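Local coordinates for probable sugar ABC transporter, sugar-binding protein (Streptococcus pneumoniae, PDB 2W7Y) that binds the blood group A-trisaccharide and probably delivers it, as an extracellular solute-binding protein, to a sugar ABC transporter, at residues 39-44 with 99-104; 163-168 with 292-297; 223-228 with 386-391; 301-306 with 376-381; 331-336 with 348-353. One frame throughout, in Å; residues are numbered along the deposited sequence.

Contact 1 (39-44 with 99-104)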
# COMPACT_ATOMS: atom_id res chain seq x y z
N VAL A 39 12.66 -28.40 2.81
CA VAL A 39 12.90 -27.04 2.32
C VAL A 39 11.66 -26.17 2.49
O VAL A 39 10.57 -26.52 2.02
CB VAL A 39 13.34 -27.04 0.83
CG1 VAL A 39 13.52 -25.62 0.30
CG2 VAL A 39 14.63 -27.84 0.64
N LEU A 40 11.82 -25.05 3.19
CA LEU A 40 10.76 -24.05 3.31
C LEU A 40 10.98 -22.95 2.26
O LEU A 40 11.90 -22.13 2.38
CB LEU A 40 10.72 -23.46 4.72
CG LEU A 40 9.61 -22.46 5.05
CD1 LEU A 40 8.28 -23.16 5.28
CD2 LEU A 40 9.99 -21.63 6.25
N GLU A 41 10.11 -22.94 1.25
CA GLU A 41 10.20 -21.98 0.15
C GLU A 41 9.53 -20.65 0.50
O GLU A 41 8.35 -20.61 0.84
CB GLU A 41 9.61 -22.58 -1.15
CG GLU A 41 8.10 -22.87 -1.10
CD GLU A 41 7.58 -23.68 -2.29
OE1 GLU A 41 6.34 -23.85 -2.40
OE2 GLU A 41 8.40 -24.16 -3.10
N PHE A 42 10.30 -19.56 0.43
CA PHE A 42 9.78 -18.23 0.77
C PHE A 42 9.78 -17.31 -0.45
O PHE A 42 10.83 -16.94 -0.96
CB PHE A 42 10.55 -17.62 1.95
CG PHE A 42 10.36 -16.13 2.12
CD1 PHE A 42 9.09 -15.59 2.33
CD2 PHE A 42 11.45 -15.27 2.06
CE1 PHE A 42 8.90 -14.21 2.48
CE2 PHE A 42 11.28 -13.89 2.21
CZ PHE A 42 10.00 -13.36 2.42
N TYR A 43 8.58 -16.93 -0.89
CA TYR A 43 8.43 -16.06 -2.05
C TYR A 43 8.29 -14.59 -1.65
O TYR A 43 7.49 -14.25 -0.78
CB TYR A 43 7.24 -16.52 -2.93
CG TYR A 43 7.42 -17.92 -3.48
CD1 TYR A 43 6.90 -19.02 -2.80
CD2 TYR A 43 8.14 -18.14 -4.65
CE1 TYR A 43 7.08 -20.31 -3.29
CE2 TYR A 43 8.33 -19.42 -5.15
CZ TYR A 43 7.80 -20.51 -4.46
OH TYR A 43 7.97 -21.79 -4.95
N HIS A 44 9.09 -13.74 -2.30
CA HIS A 44 9.05 -12.28 -2.10
C HIS A 44 9.27 -11.54 -3.43
O HIS A 44 9.70 -12.14 -4.41
CB HIS A 44 10.10 -11.85 -1.07
CG HIS A 44 11.51 -12.08 -1.51
ND1 HIS A 44 12.19 -13.25 -1.28
CD2 HIS A 44 12.37 -11.27 -2.18
CE1 HIS A 44 13.41 -13.16 -1.78
NE2 HIS A 44 13.54 -11.97 -2.33
N PHE A 99 -0.98 -23.89 -1.27
CA PHE A 99 -0.51 -22.56 -0.90
C PHE A 99 1.02 -22.56 -0.88
O PHE A 99 1.63 -23.57 -0.52
CB PHE A 99 -1.08 -22.15 0.47
CG PHE A 99 -1.18 -20.67 0.67
CD1 PHE A 99 -2.20 -19.93 0.06
CD2 PHE A 99 -0.25 -19.99 1.47
CE1 PHE A 99 -2.29 -18.56 0.24
CE2 PHE A 99 -0.34 -18.62 1.65
CZ PHE A 99 -1.36 -17.90 1.03
N PRO A 100 1.64 -21.44 -1.30
CA PRO A 100 3.10 -21.32 -1.17
C PRO A 100 3.50 -21.43 0.30
O PRO A 100 2.84 -20.84 1.16
CB PRO A 100 3.40 -19.91 -1.71
CG PRO A 100 2.09 -19.19 -1.67
CD PRO A 100 1.06 -20.24 -1.93
N ASP A 101 4.56 -22.18 0.58
CA ASP A 101 5.00 -22.40 1.97
C ASP A 101 4.97 -21.10 2.77
O ASP A 101 4.31 -21.02 3.81
CB ASP A 101 6.40 -23.03 2.01
CG ASP A 101 6.43 -24.46 1.50
OD1 ASP A 101 7.54 -24.98 1.29
OD2 ASP A 101 5.35 -25.07 1.31
N VAL A 102 5.70 -20.10 2.29
CA VAL A 102 5.70 -18.76 2.87
C VAL A 102 5.69 -17.77 1.71
O VAL A 102 6.43 -17.94 0.75
CB VAL A 102 6.97 -18.49 3.75
CG1 VAL A 102 6.94 -17.08 4.36
CG2 VAL A 102 7.11 -19.53 4.85
N ILE A 103 4.82 -16.76 1.79
CA ILE A 103 4.84 -15.67 0.82
C ILE A 103 4.72 -14.31 1.52
O ILE A 103 3.89 -14.15 2.41
CB ILE A 103 3.79 -15.85 -0.32
CG1 ILE A 103 3.98 -14.78 -1.41
CG2 ILE A 103 2.36 -15.87 0.25
CD1 ILE A 103 3.40 -15.15 -2.77
N ASP A 104 5.57 -13.37 1.12
CA ASP A 104 5.42 -11.97 1.51
C ASP A 104 4.63 -11.27 0.41
O ASP A 104 5.13 -11.04 -0.69
CB ASP A 104 6.78 -11.29 1.74
CG ASP A 104 6.64 -9.78 2.01
OD1 ASP A 104 7.59 -9.03 1.67
OD2 ASP A 104 5.60 -9.34 2.54
O HOH W 1 6.28 -26.79 -0.73

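Contact 2 (163-168 with 292-297)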
# COMPACT_ATOMS: atom_id res chain seq x y z
N TYR A 163 4.42 15.69 -3.46
CA TYR A 163 4.22 16.80 -4.38
C TYR A 163 5.50 17.59 -4.63
O TYR A 163 6.39 17.63 -3.77
CB TYR A 163 3.09 17.73 -3.90
CG TYR A 163 3.48 18.71 -2.82
CD1 TYR A 163 3.62 18.29 -1.49
CD2 TYR A 163 3.71 20.05 -3.12
CE1 TYR A 163 3.97 19.19 -0.49
CE2 TYR A 163 4.06 20.96 -2.12
CZ TYR A 163 4.20 20.52 -0.82
OH TYR A 163 4.55 21.41 0.17
N ASN A 164 5.59 18.19 -5.82
CA ASN A 164 6.72 19.04 -6.18
C ASN A 164 6.45 20.49 -5.76
O ASN A 164 5.59 21.16 -6.33
CB ASN A 164 7.00 18.95 -7.68
CG ASN A 164 8.32 19.59 -8.08
OD1 ASN A 164 8.62 20.73 -7.71
ND2 ASN A 164 9.12 18.86 -8.85
N LYS A 165 7.21 20.95 -4.76
CA LYS A 165 7.06 22.30 -4.21
C LYS A 165 7.30 23.41 -5.24
O LYS A 165 6.63 24.45 -5.20
CB LYS A 165 7.99 22.50 -3.01
CG LYS A 165 7.75 21.55 -1.84
CD LYS A 165 8.71 21.81 -0.68
CE LYS A 165 10.11 21.29 -0.99
NZ LYS A 165 11.11 21.72 0.03
N ASP A 166 8.24 23.18 -6.15
CA ASP A 166 8.60 24.17 -7.17
C ASP A 166 7.53 24.35 -8.24
O ASP A 166 7.21 25.48 -8.62
CB ASP A 166 9.95 23.82 -7.83
CG ASP A 166 11.11 23.84 -6.85
OD1 ASP A 166 10.96 24.39 -5.73
OD2 ASP A 166 12.18 23.31 -7.20
N ILE A 167 6.99 23.24 -8.73
CA ILE A 167 5.90 23.26 -9.71
C ILE A 167 4.64 23.92 -9.15
O ILE A 167 3.99 24.70 -9.84
CB ILE A 167 5.60 21.83 -10.26
CG1 ILE A 167 6.80 21.29 -11.05
CG2 ILE A 167 4.33 21.83 -11.12
CD1 ILE A 167 6.75 19.80 -11.37
N PHE A 168 4.31 23.61 -7.89
CA PHE A 168 3.16 24.23 -7.21
C PHE A 168 3.33 25.74 -7.07
O PHE A 168 2.41 26.51 -7.35
CB PHE A 168 2.93 23.59 -5.84
CG PHE A 168 2.07 22.35 -5.88
CD1 PHE A 168 2.55 21.16 -6.44
CD2 PHE A 168 0.78 22.37 -5.36
CE1 PHE A 168 1.75 20.02 -6.48
CE2 PHE A 168 -0.02 21.23 -5.40
CZ PHE A 168 0.47 20.05 -5.96
N SER A 292 13.15 19.08 -4.09
CA SER A 292 11.97 19.85 -4.49
C SER A 292 10.66 19.20 -4.08
O SER A 292 9.63 19.85 -4.01
CB SER A 292 11.97 20.08 -6.01
OG SER A 292 13.00 20.97 -6.39
N LEU A 293 10.71 17.90 -3.80
CA LEU A 293 9.49 17.16 -3.52
C LEU A 293 9.27 16.84 -2.03
O LEU A 293 10.22 16.53 -1.30
CB LEU A 293 9.37 15.92 -4.43
CG LEU A 293 10.66 15.17 -4.73
CD1 LEU A 293 10.92 14.28 -3.56
CD2 LEU A 293 10.60 14.35 -6.01
N ALA A 294 8.02 16.96 -1.61
CA ALA A 294 7.69 16.93 -0.20
C ALA A 294 6.48 16.03 0.10
O ALA A 294 5.65 15.79 -0.78
CB ALA A 294 7.44 18.35 0.30
N PRO A 295 6.40 15.50 1.33
CA PRO A 295 5.20 14.75 1.70
C PRO A 295 3.99 15.64 2.00
O PRO A 295 4.14 16.75 2.51
CB PRO A 295 5.64 14.00 2.96
CG PRO A 295 6.73 14.81 3.54
CD PRO A 295 7.40 15.53 2.41
N GLY A 296 2.81 15.13 1.67
CA GLY A 296 1.56 15.74 2.07
C GLY A 296 0.53 14.65 2.23
O GLY A 296 0.84 13.47 2.08
N ILE A 297 -0.71 15.03 2.53
CA ILE A 297 -1.81 14.07 2.57
C ILE A 297 -2.97 14.55 1.70
O ILE A 297 -2.87 15.58 1.03
CB ILE A 297 -2.26 13.70 4.02
CG1 ILE A 297 -2.65 14.95 4.82
CG2 ILE A 297 -1.18 12.89 4.74
CD1 ILE A 297 -3.37 14.67 6.12

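Contact 3 (223-228 with 386-391)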
# COMPACT_ATOMS: atom_id res chain seq x y z
N LYS A 223 -17.44 4.33 7.43
CA LYS A 223 -18.00 3.07 7.92
C LYS A 223 -18.18 2.03 6.81
O LYS A 223 -18.20 0.82 7.07
CB LYS A 223 -19.29 3.29 8.72
CG LYS A 223 -20.45 3.92 7.95
CD LYS A 223 -21.67 4.07 8.86
CE LYS A 223 -22.88 4.59 8.10
NZ LYS A 223 -24.06 4.79 8.98
N LEU A 224 -18.30 2.50 5.57
CA LEU A 224 -18.22 1.65 4.38
C LEU A 224 -16.89 0.90 4.33
O LEU A 224 -16.86 -0.27 3.97
CB LEU A 224 -18.39 2.49 3.11
CG LEU A 224 -19.63 2.37 2.22
CD1 LEU A 224 -20.94 2.17 3.00
CD2 LEU A 224 -19.72 3.57 1.29
N LEU A 225 -15.81 1.60 4.69
CA LEU A 225 -14.46 1.03 4.73
C LEU A 225 -14.12 0.31 6.04
O LEU A 225 -12.95 0.00 6.29
CB LEU A 225 -13.42 2.12 4.43
CG LEU A 225 -13.37 2.71 3.01
CD1 LEU A 225 -12.68 4.08 3.03
CD2 LEU A 225 -12.67 1.76 2.03
N ASP A 226 -15.13 0.07 6.87
CA ASP A 226 -14.98 -0.68 8.13
C ASP A 226 -15.38 -2.15 7.96
O ASP A 226 -14.94 -3.01 8.72
CB ASP A 226 -15.86 -0.06 9.22
CG ASP A 226 -15.08 0.81 10.19
OD1 ASP A 226 -14.12 0.31 10.83
OD2 ASP A 226 -15.44 2.00 10.33
N LYS A 227 -16.23 -2.41 6.98
CA LYS A 227 -16.77 -3.74 6.74
C LYS A 227 -16.48 -4.17 5.29
O LYS A 227 -16.08 -3.34 4.47
CB LYS A 227 -18.29 -3.74 6.99
CG LYS A 227 -18.73 -3.26 8.37
CD LYS A 227 -18.40 -4.27 9.47
CE LYS A 227 -19.03 -3.87 10.80
NZ LYS A 227 -18.41 -2.64 11.38
N PRO A 228 -16.65 -5.48 4.99
CA PRO A 228 -16.69 -5.92 3.59
C PRO A 228 -17.76 -5.16 2.79
O PRO A 228 -18.76 -4.71 3.35
CB PRO A 228 -17.07 -7.40 3.70
CG PRO A 228 -16.57 -7.82 5.03
CD PRO A 228 -16.76 -6.62 5.92
N PRO A 386 -8.42 2.64 5.94
CA PRO A 386 -7.65 1.50 5.45
C PRO A 386 -7.74 1.40 3.92
O PRO A 386 -8.55 2.10 3.31
CB PRO A 386 -8.35 0.30 6.11
CG PRO A 386 -9.77 0.73 6.24
CD PRO A 386 -9.77 2.24 6.39
N THR A 387 -6.92 0.56 3.31
CA THR A 387 -6.97 0.40 1.86
C THR A 387 -8.18 -0.44 1.46
O THR A 387 -8.55 -1.38 2.18
CB THR A 387 -5.71 -0.28 1.28
OG1 THR A 387 -5.49 -1.52 1.96
CG2 THR A 387 -4.49 0.62 1.43
N VAL A 388 -8.79 -0.07 0.34
CA VAL A 388 -9.85 -0.86 -0.30
C VAL A 388 -9.46 -2.35 -0.36
O VAL A 388 -10.28 -3.22 -0.06
CB VAL A 388 -10.17 -0.33 -1.73
CG1 VAL A 388 -10.95 -1.36 -2.55
CG2 VAL A 388 -10.94 0.99 -1.65
N SER A 389 -8.20 -2.60 -0.71
CA SER A 389 -7.65 -3.95 -0.81
C SER A 389 -7.75 -4.76 0.49
O SER A 389 -8.09 -5.93 0.46
CB SER A 389 -6.20 -3.89 -1.28
OG SER A 389 -5.74 -5.16 -1.68
N ASP A 390 -7.44 -4.12 1.61
CA ASP A 390 -7.44 -4.78 2.92
C ASP A 390 -8.84 -5.15 3.38
O ASP A 390 -9.08 -6.26 3.86
CB ASP A 390 -6.78 -3.89 3.98
CG ASP A 390 -5.26 -4.02 4.00
OD1 ASP A 390 -4.62 -3.37 4.85
OD2 ASP A 390 -4.70 -4.78 3.17
N VAL A 391 -9.77 -4.21 3.22
CA VAL A 391 -11.10 -4.33 3.78
C VAL A 391 -12.10 -4.97 2.80
O VAL A 391 -13.00 -5.70 3.23
CB VAL A 391 -11.59 -2.95 4.35
CG1 VAL A 391 -11.74 -1.89 3.24
CG2 VAL A 391 -12.87 -3.09 5.16

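Contact 4 (301-306 with 376-381)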
# COMPACT_ATOMS: atom_id res chain seq x y z
N GLY A 301 -7.76 16.63 5.06
CA GLY A 301 -6.88 16.04 6.06
C GLY A 301 -6.99 14.53 6.23
O GLY A 301 -6.87 14.01 7.34
N VAL A 302 -7.20 13.83 5.11
CA VAL A 302 -7.33 12.37 5.13
C VAL A 302 -6.04 11.70 4.66
O VAL A 302 -5.37 12.19 3.75
CB VAL A 302 -8.54 11.89 4.28
CG1 VAL A 302 -8.70 10.37 4.34
CG2 VAL A 302 -9.83 12.56 4.74
N ALA A 303 -5.68 10.60 5.32
CA ALA A 303 -4.53 9.79 4.92
C ALA A 303 -4.90 8.31 4.95
O ALA A 303 -5.90 7.92 5.54
CB ALA A 303 -3.33 10.07 5.82
N ILE A 304 -4.09 7.49 4.29
CA ILE A 304 -4.27 6.04 4.31
C ILE A 304 -3.37 5.44 5.39
O ILE A 304 -2.17 5.71 5.44
CB ILE A 304 -3.99 5.40 2.91
CG1 ILE A 304 -5.09 5.82 1.92
CG2 ILE A 304 -3.92 3.88 3.01
CD1 ILE A 304 -4.68 5.78 0.45
N SER A 305 -3.98 4.64 6.27
CA SER A 305 -3.23 3.90 7.28
C SER A 305 -3.80 2.51 7.45
O SER A 305 -4.80 2.30 8.15
CB SER A 305 -3.22 4.63 8.63
OG SER A 305 -2.28 4.03 9.50
N SER A 306 -3.17 1.56 6.77
CA SER A 306 -3.53 0.17 6.90
C SER A 306 -2.28 -0.69 7.05
O SER A 306 -1.16 -0.17 7.06
CB SER A 306 -4.40 -0.30 5.73
OG SER A 306 -3.70 -0.17 4.52
N THR A 376 4.70 11.14 10.33
CA THR A 376 4.06 12.07 11.28
C THR A 376 2.80 12.73 10.70
O THR A 376 1.83 12.96 11.43
CB THR A 376 5.07 13.14 11.80
OG1 THR A 376 6.09 12.49 12.57
CG2 THR A 376 4.41 14.19 12.68
N GLN A 377 2.81 13.03 9.40
CA GLN A 377 1.64 13.59 8.72
C GLN A 377 0.43 12.66 8.74
O GLN A 377 -0.69 13.10 9.01
CB GLN A 377 1.98 13.97 7.28
CG GLN A 377 2.85 15.21 7.15
CD GLN A 377 3.19 15.50 5.70
OE1 GLN A 377 2.97 14.67 4.82
NE2 GLN A 377 3.72 16.69 5.45
N VAL A 378 0.67 11.37 8.46
CA VAL A 378 -0.38 10.35 8.45
C VAL A 378 -0.88 10.08 9.87
O VAL A 378 -2.08 9.93 10.10
CB VAL A 378 0.11 9.03 7.79
CG1 VAL A 378 -0.97 7.95 7.86
CG2 VAL A 378 0.53 9.26 6.34
N LYS A 379 0.05 10.03 10.82
CA LYS A 379 -0.27 9.84 12.24
C LYS A 379 -1.10 10.99 12.83
O LYS A 379 -1.80 10.80 13.83
CB LYS A 379 1.01 9.66 13.07
CG LYS A 379 1.66 8.29 12.94
CD LYS A 379 2.90 8.19 13.82
CE LYS A 379 3.41 6.76 13.93
NZ LYS A 379 2.42 5.86 14.60
N ASN A 380 -1.02 12.16 12.20
CA ASN A 380 -1.72 13.36 12.68
C ASN A 380 -2.82 13.84 11.73
O ASN A 380 -3.27 14.99 11.82
CB ASN A 380 -0.72 14.48 12.99
CG ASN A 380 0.14 14.17 14.20
OD1 ASN A 380 -0.25 14.44 15.34
ND2 ASN A 380 1.32 13.61 13.96
N ALA A 381 -3.22 12.96 10.82
CA ALA A 381 -4.34 13.22 9.91
C ALA A 381 -5.64 13.37 10.69
O ALA A 381 -5.82 12.74 11.75
CB ALA A 381 -4.46 12.09 8.90

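Contact 5 (331-336 with 348-353)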
# COMPACT_ATOMS: atom_id res chain seq x y z
N TYR A 331 11.18 -13.33 13.45
CA TYR A 331 12.44 -12.70 13.04
C TYR A 331 12.22 -11.36 12.32
O TYR A 331 12.81 -10.34 12.69
CB TYR A 331 13.24 -13.68 12.18
CG TYR A 331 14.44 -13.09 11.47
CD1 TYR A 331 15.67 -12.95 12.12
CD2 TYR A 331 14.36 -12.70 10.13
CE1 TYR A 331 16.78 -12.42 11.46
CE2 TYR A 331 15.45 -12.17 9.47
CZ TYR A 331 16.66 -12.03 10.13
OH TYR A 331 17.75 -11.51 9.48
N MSE A 332 11.36 -11.38 11.29
CA MSE A 332 11.09 -10.19 10.47
C MSE A 332 10.41 -9.08 11.26
O MSE A 332 10.35 -7.93 10.83
CB MSE A 332 10.23 -10.56 9.26
CG MSE A 332 10.96 -11.36 8.19
SE MSE A 332 12.60 -10.52 7.53
CE MSE A 332 11.85 -8.91 6.72
N THR A 333 9.91 -9.45 12.43
CA THR A 333 9.07 -8.59 13.26
C THR A 333 9.80 -8.23 14.58
O THR A 333 9.26 -7.52 15.43
CB THR A 333 7.67 -9.26 13.38
OG1 THR A 333 6.78 -8.67 12.42
CG2 THR A 333 7.07 -9.16 14.75
N SER A 334 11.04 -8.70 14.70
CA SER A 334 11.87 -8.44 15.87
C SER A 334 12.43 -7.01 15.92
O SER A 334 12.52 -6.34 14.89
CB SER A 334 13.02 -9.46 15.96
OG SER A 334 13.90 -9.32 14.86
N ASP A 335 12.81 -6.59 17.13
CA ASP A 335 13.33 -5.24 17.38
C ASP A 335 14.48 -4.84 16.46
O ASP A 335 14.49 -3.74 15.91
CB ASP A 335 13.77 -5.11 18.85
CG ASP A 335 12.59 -5.00 19.82
OD1 ASP A 335 11.43 -5.00 19.36
OD2 ASP A 335 12.84 -4.91 21.04
N ASP A 336 15.45 -5.75 16.31
CA ASP A 336 16.66 -5.48 15.53
C ASP A 336 16.43 -5.40 14.02
O ASP A 336 17.03 -4.58 13.34
CB ASP A 336 17.75 -6.52 15.85
CG ASP A 336 18.27 -6.40 17.28
OD1 ASP A 336 18.06 -5.36 17.93
OD2 ASP A 336 18.91 -7.37 17.76
N ASN A 348 8.02 2.30 7.03
CA ASN A 348 7.42 2.36 8.36
C ASN A 348 7.32 0.97 8.98
O ASN A 348 6.58 0.11 8.49
CB ASN A 348 6.04 3.04 8.30
CG ASN A 348 5.46 3.33 9.68
OD1 ASN A 348 6.19 3.54 10.66
ND2 ASN A 348 4.14 3.37 9.77
N PRO A 349 8.06 0.73 10.08
CA PRO A 349 8.08 -0.57 10.75
C PRO A 349 6.75 -0.90 11.42
O PRO A 349 6.05 -0.00 11.90
CB PRO A 349 9.18 -0.40 11.80
CG PRO A 349 9.22 1.05 12.08
CD PRO A 349 8.92 1.71 10.77
N SER A 350 6.39 -2.18 11.43
CA SER A 350 5.19 -2.64 12.12
C SER A 350 5.41 -2.67 13.63
O SER A 350 4.47 -2.53 14.41
CB SER A 350 4.76 -4.03 11.62
OG SER A 350 5.69 -5.03 11.98
N ASN A 351 6.67 -2.86 14.02
CA ASN A 351 7.04 -2.97 15.43
C ASN A 351 6.98 -1.62 16.13
O ASN A 351 7.75 -0.70 15.82
CB ASN A 351 8.44 -3.58 15.55
CG ASN A 351 8.77 -4.01 16.97
OD1 ASN A 351 8.11 -3.63 17.93
ND2 ASN A 351 9.82 -4.81 17.10
N GLU A 352 6.06 -1.51 17.08
CA GLU A 352 5.80 -0.26 17.80
C GLU A 352 6.85 0.06 18.86
O GLU A 352 6.81 1.13 19.47
CB GLU A 352 4.39 -0.28 18.39
CG GLU A 352 3.30 -0.25 17.32
CD GLU A 352 1.90 -0.43 17.88
OE1 GLU A 352 1.75 -0.76 19.07
OE2 GLU A 352 0.94 -0.24 17.10
N ASN A 353 7.79 -0.87 19.06
CA ASN A 353 8.94 -0.66 19.94
C ASN A 353 10.02 0.19 19.28
O ASN A 353 10.90 0.71 19.96
CB ASN A 353 9.54 -1.99 20.39
CG ASN A 353 8.65 -2.75 21.37
OD1 ASN A 353 8.12 -2.17 22.32
ND2 ASN A 353 8.49 -4.05 21.14

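Contact 1 (39-44 with 99-104)
The ring of Phe42 has the CB of Asp104 at its edge, near the ring plane, 3.7 Å from CE1, while Val102 CG1 comes obliquely against CD1. The Asp104 side chain runs beside the ring in the same direction, its carboxylate plane only 17° from the ring plane. On the other side of the sheet the Tyr43 ring takes Val102 O at its edge and the CB of Pro100 obliquely, 3.8 Å from CD1; proline offers a hydrocarbon surface here without a long side chain. Glu41 OE1 lies at the tyrosine ring edge, in its plane, and Tyr43 OH bonds weakly to Glu41 OE2. Asp101 OD1 accepts from Glu41 N at 3.3 Å through its anti lone pair, in an almost straight bond (174°). The two acids come close, Glu41 OE1 lying 4.0 Å from Asp101 OD2, a proximity probably tolerated because Lys93 pairs with Glu41 and Lys321 with Asp101. Backbone bonds follow, among them Asp104 N to Tyr43 O (2.8 Å). Strand 39-44 thus runs parallel to strand 102-104, with strand 76-81 on its other side, in the 2-1-3 order expected of the β-α-β core of a solute-binding-protein lobe (the periplasmic-binding-protein fold).

Contact 2 (163-168 with 292-297)
Tyr163 and Lys165 both reach over the methyl group of Ala294, the aromatic ring with CE1 3.7 Å from CB and the lysine with CD 3.8 Å from the same atom. With chi1 at 80°, the tyrosine has its CG between the backbone N and the carbonyl carbon, which brings the ring over the partner strand; Pro295 O lies at the ring edge, in its plane. Alanine suits the place, since its small methyl lets two long side chains settle on it. The lysine chain bends at chi3, and its CE comes 3.4 Å from Ser292 O. That carbonyl already accepts from Lys165 N at 2.8 Å, so aliphatic and polar parts of one residue meet the same backbone oxygen. The carboxylate end of Asp166 meets Ser292, whose OG donates to OD2 at 2.6 Å from well above the carboxylate plane. Asn164, with CG anti to its own N (chi1 -169°), holds OD1 beneath the first turn of helix 165-171, where it accepts from Ile167 N at 3.2 Å and weakly from Asp166 N. Between the two strands, Tyr163 and Ala294 form an antiparallel hydrogen-bonded pair, Ala294 N to Tyr163 O being 2.8 Å. The result is an antiparallel strand pair that runs directly into an asparagine N-cap, with Ser292, just before the facing strand, accepting from the first residue of the helix.

Contact 3 (223-228 with 386-391)
Leu225 and Val391 owe their meeting to their first torsions. In Leu225, chi1 of -68° sets CG opposite the carbonyl carbon, from where CD2 comes within 4.0 Å of Val391 CG1; in the valine, chi1 of 64° lodges CG1 between the backbone N and the carbonyl carbon and leaves CG2 opposite the N. The two side chains cross at about a right angle, and the same leucine CD2 reaches Val388 CG2 at 4.1 Å, one helical turn back. A leucine fits here because one methyl branch can touch two valines spaced along the same helix face. Val391 CG2 also touches two backbone oxygens, Leu225 O and Lys227 O, each 3.3 Å away. Pro386 adds its ring: CG comes 3.3 Å from Leu225 O and CD meets Leu225 CB. The helix itself opens at Thr387, whose OG1 caps it by accepting from Asp390 N at 3.3 Å. The contact across the segments is therefore van der Waals packing, of apolar side chains on each other and on backbone carbonyls, whereas the polar links lie around it: Trp392 NE1 donates to Leu224 O, and Asn212 of helix 207-215 bonds to both Pro386 O and Val388 N. Helix 207-215 also packs on Leu225, and strand 302-306 lies against Pro386 and Thr387. The turn after helix 219-224 thereby rests on Pro386 and on one side of the short helix 388-392.

Contact 4 (301-306 with 376-381)
Val378 packs against Ala303 where the C-terminal end of helix 366-379 lies on strand 302-306, a helix-on-sheet arrangement of the α/β kind found in the lobes of solute-binding proteins. Along the valine, CB is the first atom to touch, 4.1 Å from the methyl of Ala303. CG2 comes 4.0 Å from that methyl, while CG1, anti to the backbone N (chi1 177°), reaches further across the strand: it lies 3.8 Å from Ala303 CB, 4.1 Å from Ser305 CB and nearest of all to Ile304 O. The valine thus straddles the alanine with both branches. Small residues suit the strand here, for the methyl of Ala303 and the short chain of Ser305 point at the helix and let its backbone come near; Ile304, between them, points away from the helix and touches helix 207-215. Strand 383-385 pairs in parallel with strand 302-306, and its Val384 also touches Ala303, Ser305 and Val378, widening the apolar layer.

The helix ends at Lys379, and the side chain of Asn380, the next residue, turns back so that ND2 donates to Thr376 O at 2.7 Å, nearly in the plane of its amide, in a bond of 171°. Ala381 again points to the strand. At the beginning of the strand, Gly301 and Val302 together face Tyr298 in a G1 β-bulge, and the positive phi of Gly301 is easily taken up by a residue without a side chain. Gly301 O lies 3.5 Å from Ala381 CB, which also sits 3.9 Å from Ala303 CB.

Contact 5 (331-336 with 348-353)
Asn351 and Asp335 make the hydrogen bond between the two segments: ND2 of the asparagine donates to OD1 of the aspartate at 2.8 Å, with an angle of 145° at the hydrogen. The donor reaches the anti lone pair of the carboxylate oxygen, the two side chains crossing at about a right angle with their planes 37° apart. The geometry is set on one side by chi1 of -167° in Asn351, which extends the amide from the loop toward the helix start. An asparagine suits this place because its two ends do different work: while ND2 donates across the contact, OD1 accepts from Asn353 N at 3.0 Å, from above the carbonyl plane.

Looser polar approaches lie nearby. Asn353 ND2 lies 3.6 Å from Asp335 OD1, its amide standing steeply to the carboxylate, while its OD1 is held by Lys134. Further along the segments, Thr333 OG1 and Ser350 OG approach to 3.8 Å; the serine bonds to Asn135 O, and the threonine hydroxyl is buried without a polar partner in the model.

Within the helix connection, Tyr331 O takes two donors from Ser334, its N at 3.1 Å and its OG at 2.6 Å, so that the break between helices 319-332 and 335-343 is braced from inside. Asn135 of helix 133-136 also bonds to Thr333 O. Taken together, this is an Asx turn at Asn351, in the loop before helix 356-361, tied to the first turn of a helix that has Ser334 at its N-cap position.

In the fold
The trisaccharide lies between the regions that these contacts build. In contact 1 the side chain of Asp104 is about 5 Å from the bound alpha-L-fucopyranose (FUC). The side chain of Ile304 in contact 4 is about 9 Å from the bound A2G, the N-acetylgalactosamine unit, and that of Val388 in contact 3 is about 10 Å from the same A2G. Contacts 2 and 4 share one sheet and touch directly, Pro295 O lying 3.0 Å from Gln377 NE2. Contact 4 also meets contact 3, where Thr387 CG2 lies 3.7 Å from Ile304 CG2. Contacts 1 and 2 sit on opposite sides of the chain's centre, their centres 39 Å apart, whereas contact 5 stands about 20 Å, centre to centre, from both contact 1 and contact 4.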